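Local coordinates for L-ribulose 3-epimerase (Methylomonas sp. DH-1, PDB 7CJ7), which catalyses the manganese-dependent epimerization of ketoses at C3, working fastest on L-ribulose and more slowly on D-ribulose, D-allulose and D-fructose, at residues Q49-V52 with A53-K56; I237-R240 with G241-T244. One frame throughout, in Å; residues are numbered along the deposited sequence.

Interaction 1: residues Q49-V52 with A53-K56; sequences QIDV and ALTK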
ATOM      1  N   GLN A  49     -10.921  23.718 -13.117  1.00 25.31           N
ATOM      2  CA  GLN A  49     -10.816  23.103 -14.470  1.00 29.07           C
ATOM      3  C   GLN A  49     -12.206  22.702 -14.972  1.00 26.90           C
ATOM      4  O   GLN A  49     -12.351  22.460 -16.183  1.00 34.22           O
ATOM      5  CB  GLN A  49      -9.901  21.879 -14.419  1.00 34.10           C
ATOM      6  CG  GLN A  49      -9.160  21.616 -15.718  1.00 42.34           C
ATOM      7  CD  GLN A  49      -8.224  22.741 -16.091  1.00 48.69           C
ATOM      8  OE1 GLN A  49      -7.065  22.520 -16.436  1.00 61.67           O
ATOM      9  NE2 GLN A  49      -8.719  23.966 -16.019  1.00 49.92           N
ATOM     10  N   ILE A  50     -13.188  22.623 -14.080  1.00 21.78           N
ATOM     11  CA  ILE A  50     -14.518  22.019 -14.379  1.00 20.64           C
ATOM     12  C   ILE A  50     -15.453  23.104 -14.929  1.00 18.30           C
ATOM     13  O   ILE A  50     -15.545  24.174 -14.312  1.00 17.86           O
ATOM     14  CB  ILE A  50     -15.094  21.326 -13.132  1.00 21.81           C
ATOM     15  CG1 ILE A  50     -16.506  20.808 -13.382  1.00 23.15           C
ATOM     16  CG2 ILE A  50     -15.066  22.234 -11.925  1.00 23.72           C
ATOM     17  CD1 ILE A  50     -16.943  19.764 -12.387  1.00 23.35           C
ATOM     18  N   ASP A  51     -16.106  22.833 -16.063  1.00 16.40           N
ATOM     19  CA  ASP A  51     -17.208  23.677 -16.594  1.00 17.42           C
ATOM     20  C   ASP A  51     -18.475  23.313 -15.819  1.00 15.28           C
ATOM     21  O   ASP A  51     -19.131  22.323 -16.170  1.00 16.18           O
ATOM     22  CB  ASP A  51     -17.389  23.519 -18.107  1.00 18.62           C
ATOM     23  CG  ASP A  51     -18.424  24.462 -18.706  1.00 21.84           C
ATOM     24  OD1 ASP A  51     -19.313  24.932 -17.956  1.00 20.84           O
ATOM     25  OD2 ASP A  51     -18.357  24.697 -19.931  1.00 26.15           O
ATOM     26  N   VAL A  52     -18.785  24.078 -14.776  1.00 15.27           N
ATOM     27  CA  VAL A  52     -19.834  23.716 -13.788  1.00 12.95           C
ATOM     28  C   VAL A  52     -21.215  23.745 -14.455  1.00 13.00           C
ATOM     29  O   VAL A  52     -21.980  22.801 -14.249  1.00 13.21           O
ATOM     30  CB  VAL A  52     -19.775  24.639 -12.563  1.00 13.89           C
ATOM     31  CG1 VAL A  52     -20.885  24.300 -11.588  1.00 14.94           C
ATOM     32  CG2 VAL A  52     -18.408  24.570 -11.897  1.00 14.13           C
ATOM     33  N   ALA A  53     -21.525  24.780 -15.232  1.00 13.65           N
ATOM     34  CA  ALA A  53     -22.845  24.919 -15.887  1.00 14.62           C
ATOM     35  C   ALA A  53     -23.092  23.720 -16.818  1.00 13.52           C
ATOM     36  O   ALA A  53     -24.204  23.154 -16.793  1.00 13.97           O
ATOM     37  CB  ALA A  53     -22.917  26.237 -16.607  1.00 15.61           C
ATOM     38  N   LEU A  54     -22.083  23.317 -17.585  1.00 13.47           N
ATOM     39  CA  LEU A  54     -22.196  22.197 -18.552  1.00 13.55           C
ATOM     40  C   LEU A  54     -22.436  20.906 -17.767  1.00 12.31           C
ATOM     41  O   LEU A  54     -23.333  20.134 -18.146  1.00 13.22           O
ATOM     42  CB  LEU A  54     -20.911  22.131 -19.377  1.00 16.76           C
ATOM     43  CG  LEU A  54     -20.887  21.101 -20.500  1.00 20.76           C
ATOM     44  CD1 LEU A  54     -19.909  21.525 -21.583  1.00 23.49           C
ATOM     45  CD2 LEU A  54     -20.522  19.728 -19.978  1.00 23.99           C
ATOM     46  N   THR A  55     -21.710  20.708 -16.666  1.00 12.27           N
ATOM     47  CA  THR A  55     -21.834  19.490 -15.825  1.00 12.26           C
ATOM     48  C   THR A  55     -23.246  19.452 -15.236  1.00 11.33           C
ATOM     49  O   THR A  55     -23.862  18.378 -15.255  1.00 10.92           O
ATOM     50  CB  THR A  55     -20.749  19.434 -14.747  1.00 13.31           C
ATOM     51  OG1 THR A  55     -19.488  19.350 -15.410  1.00 15.64           O
ATOM     52  CG2 THR A  55     -20.912  18.264 -13.803  1.00 14.58           C
ATOM     53  N   LYS A  56     -23.726  20.577 -14.709  1.00 11.06           N
ATOM     54  CA  LYS A  56     -25.100  20.686 -14.159  1.00 12.88           C
ATOM     55  C   LYS A  56     -26.123  20.236 -15.221  1.00 12.23           C
ATOM     56  O   LYS A  56     -26.990  19.418 -14.895  1.00 12.09           O
ATOM     57  CB  LYS A  56     -25.312  22.116 -13.655  1.00 15.22           C
ATOM     58  CG  LYS A  56     -26.708  22.412 -13.150  1.00 19.75           C
ATOM     59  CD  LYS A  56     -27.341  21.256 -12.446  1.00 24.90           C
ATOM     60  CE  LYS A  56     -27.090  21.238 -10.956  1.00 31.07           C
ATOM     61  NZ  LYS A  56     -28.329  20.878 -10.228  1.00 36.04           N
TER
HETATM   62  O   HOH W   1     -19.897  27.059 -15.837  1.00 25.06           O

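Interaction 2: residues I237-R240 with G241-T244; sequences IDYR and GPIT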
ATOM      1  N   ILE A 237     -24.478  -1.092  12.188  1.00 13.81           N
ATOM      2  CA  ILE A 237     -24.662   0.349  12.535  1.00 14.70           C
ATOM      3  C   ILE A 237     -25.763   0.976  11.659  1.00 16.06           C
ATOM      4  O   ILE A 237     -25.923   2.204  11.711  1.00 17.60           O
ATOM      5  CB  ILE A 237     -23.332   1.120  12.425  1.00 14.48           C
ATOM      6  CG1 ILE A 237     -22.859   1.262  10.978  1.00 13.58           C
ATOM      7  CG2 ILE A 237     -22.269   0.485  13.303  1.00 14.81           C
ATOM      8  CD1 ILE A 237     -21.928   2.434  10.761  1.00 14.11           C
ATOM      9  N   ASP A 238     -26.497   0.168  10.890  1.00 15.81           N
ATOM     10  CA  ASP A 238     -27.545   0.627   9.934  1.00 16.59           C
ATOM     11  C   ASP A 238     -27.032   1.828   9.135  1.00 13.97           C
ATOM     12  O   ASP A 238     -27.711   2.881   9.107  1.00 15.07           O
ATOM     13  CB  ASP A 238     -28.844   1.028  10.632  1.00 19.26           C
ATOM     14  CG  ASP A 238     -29.960   1.331   9.647  1.00 23.10           C
ATOM     15  OD1 ASP A 238     -30.002   0.654   8.588  1.00 25.96           O
ATOM     16  OD2 ASP A 238     -30.771   2.242   9.935  1.00 28.00           O
ATOM     17  N   TYR A 239     -25.881   1.688   8.494  1.00 12.08           N
ATOM     18  CA  TYR A 239     -25.273   2.779   7.701  1.00 10.70           C
ATOM     19  C   TYR A 239     -26.236   3.213   6.586  1.00 11.41           C
ATOM     20  O   TYR A 239     -26.665   2.359   5.753  1.00 11.68           O
ATOM     21  CB  TYR A 239     -23.939   2.347   7.098  1.00  9.77           C
ATOM     22  CG  TYR A 239     -23.349   3.404   6.202  1.00  9.54           C
ATOM     23  CD1 TYR A 239     -22.809   4.559   6.732  1.00 10.27           C
ATOM     24  CD2 TYR A 239     -23.355   3.267   4.826  1.00  8.88           C
ATOM     25  CE1 TYR A 239     -22.275   5.548   5.926  1.00  9.33           C
ATOM     26  CE2 TYR A 239     -22.819   4.243   4.007  1.00  8.98           C
ATOM     27  CZ  TYR A 239     -22.274   5.390   4.554  1.00  8.48           C
ATOM     28  OH  TYR A 239     -21.748   6.363   3.754  1.00  7.62           O
ATOM     29  N   ARG A 240     -26.546   4.510   6.550  1.00 10.92           N
ATOM     30  CA  ARG A 240     -27.410   5.127   5.509  1.00 13.10           C
ATOM     31  C   ARG A 240     -26.701   6.356   4.950  1.00 13.37           C
ATOM     32  O   ARG A 240     -26.990   7.472   5.377  1.00 17.43           O
ATOM     33  CB  ARG A 240     -28.788   5.481   6.074  1.00 15.61           C
ATOM     34  CG  ARG A 240     -29.704   4.273   6.184  1.00 20.08           C
ATOM     35  CD  ARG A 240     -31.082   4.629   6.712  1.00 24.54           C
ATOM     36  NE  ARG A 240     -31.893   3.426   6.798  1.00 32.74           N
ATOM     37  CZ  ARG A 240     -32.512   2.860   5.769  1.00 33.26           C
ATOM     38  NH1 ARG A 240     -33.213   1.755   5.949  1.00 35.76           N
ATOM     39  NH2 ARG A 240     -32.422   3.395   4.566  1.00 34.40           N
ATOM     40  N   GLY A 241     -25.785   6.134   4.028  1.00 11.16           N
ATOM     41  CA  GLY A 241     -25.031   7.224   3.403  1.00 10.84           C
ATOM     42  C   GLY A 241     -24.499   6.779   2.053  1.00 10.51           C
ATOM     43  O   GLY A 241     -24.765   5.669   1.609  1.00 10.90           O
ATOM     44  N   PRO A 242     -23.740   7.650   1.370  1.00 10.50           N
ATOM     45  CA  PRO A 242     -23.172   7.311   0.071  1.00  9.92           C
ATOM     46  C   PRO A 242     -22.254   6.084   0.143  1.00 10.40           C
ATOM     47  O   PRO A 242     -21.483   5.938   1.081  1.00  9.98           O
ATOM     48  CB  PRO A 242     -22.403   8.575  -0.331  1.00 10.23           C
ATOM     49  CG  PRO A 242     -23.071   9.664   0.460  1.00 10.85           C
ATOM     50  CD  PRO A 242     -23.457   9.030   1.773  1.00 11.10           C
ATOM     51  N   ILE A 243     -22.382   5.219  -0.857  1.00  9.79           N
ATOM     52  CA  ILE A 243     -21.445   4.090  -1.114  1.00 10.23           C
ATOM     53  C   ILE A 243     -20.988   4.223  -2.563  1.00  9.49           C
ATOM     54  O   ILE A 243     -21.848   4.068  -3.451  1.00 10.60           O
ATOM     55  CB  ILE A 243     -22.142   2.743  -0.853  1.00 10.85           C
ATOM     56  CG1 ILE A 243     -22.683   2.664   0.578  1.00 11.44           C
ATOM     57  CG2 ILE A 243     -21.197   1.598  -1.188  1.00 11.97           C
ATOM     58  CD1 ILE A 243     -23.477   1.401   0.873  1.00 11.39           C
ATOM     59  N   THR A 244     -19.716   4.544  -2.786  1.00  9.16           N
ATOM     60  CA  THR A 244     -19.127   4.741  -4.136  1.00  9.42           C
ATOM     61  C   THR A 244     -18.243   3.551  -4.496  1.00  8.74           C
ATOM     62  O   THR A 244     -17.349   3.206  -3.701  1.00  8.10           O
ATOM     63  CB  THR A 244     -18.241   5.988  -4.232  1.00 10.23           C
ATOM     64  OG1 THR A 244     -18.934   7.143  -3.776  1.00 12.06           O
ATOM     65  CG2 THR A 244     -17.756   6.240  -5.641  1.00 11.35           C
TER

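Interaction 1: residues Q49-V52 with A53-K56
An aspartate N-cap opens helix 52-61, the helix that follows the second strand of the TIM barrel, and Asp-51 does the capping. Its carboxylate oxygen OD1 accepts the backbone N-H of Leu-54 at 3.2 Å, a nearly straight bond (164° at the hydrogen) in which the donor approaches from well above the carboxylate plane. With chi1 at -175°, CG lies anti to the residue's own nitrogen, and this turns the carboxylate back over the first turn. There CG rests 3.5 Å from Leu-54 CB, the two side chains crossing at about a right angle. One water extends the cap: it donates to Asp-51 OD1 and accepts from Ala-53 N, so the cap and its water together serve the N-H groups of Ala-53 and Leu-54 in the first turn. The negative charge at this end probably also interacts favourably with the helix dipole.

The carbonyl of Asp-51 is gripped twice by Thr-55. The backbone N of Thr-55 reaches Asp-51 O in the carbonyl plane, whereas the hydroxyl OG1 donates to the same oxygen from above that plane. Thr-55 OG1 has a further hydrogen-bond partner in Trp-20 NE1, which ties the helix start to a neighbouring loop. Val-52, the first helical residue, packs against Val-99 and Ala-102 of helix 83-102, while its carbonyl accepts Lys-56 N at 2.9 Å in the next helical bond. Ile-50 lies across Thr-55 rather than alongside it, its CG1 3.9 Å from the OG1 hydroxyl.

Interaction 2: residues I237-R240 with G241-T244
This is a buried local contact in which a tyrosine folds forward over the chain that follows it, in the loop carrying helix 227-236 into strand 242-245, the last strand of the barrel. Tyr-239 carries it. Its CG stands anti to the backbone N (chi1 176°), and that rotation lays the ring along the backbone of Gly-241 and Pro-242. One face of the Tyr-239 ring receives Gly-241 N, 3.5 Å above the plane and offset toward the rim. Tyr-239 CZ comes 3.5 Å from Gly-241 CA. At Gly-241 the missing beta carbon matters, since its place would lie only 2.6 Å from Tyr-239 OH.

Tyr-239 OH reaches past the glycine and donates to Pro-242 O over 2.7 Å, the oxygen lying at the ring edge near its plane. The donor is tilted 29° from the carbonyl plane. Beside this polar link, Ile-243 CG1 meets the same edge at Tyr-239 CE2, 3.8 Å away, so one ring engages three successive residues. A phenylalanine in place of Tyr-239 would keep much of the ring packing but would probably leave the Pro-242 carbonyl without this buried donor.

Arg-240, exposed and with its chain extended from CG to NE, sets NE in a long salt bridge of 3.5 Å with Asp-238 OD2. Further along, Ile-243 pairs through its backbone with Glu-8 and Gly-10 of strand 8-12, and Thr-244 with Val-210 and Ile-212 of strand 207-212. Asp-238, with positive phi, is the C-prime residue of the Schellman motif that ends the helix, and the whole turn is an alpha-to-beta connection of the TIM barrel, here leading into the strand that closes it.

The two contacts illustrate how a TIM barrel handles its connections in opposite directions. Interaction 1 leads from a strand into a helix, interaction 2 from a helix into a strand, and they share neither element; their centres are about 27 Å apart and they do not touch. At the surface, residues 49-56 rely on a charged carboxylate, backbone amides and a water to start a helix. Residues 237-244, mostly buried, rely instead on an aromatic ring, a glycine and a single hydroxyl-to-carbonyl bond, with charge kept to the exposed edge. Neither touches the sugar site: the side chains of Ile-50 and Pro-242 are each about 12 Å from the bound L-sorbose.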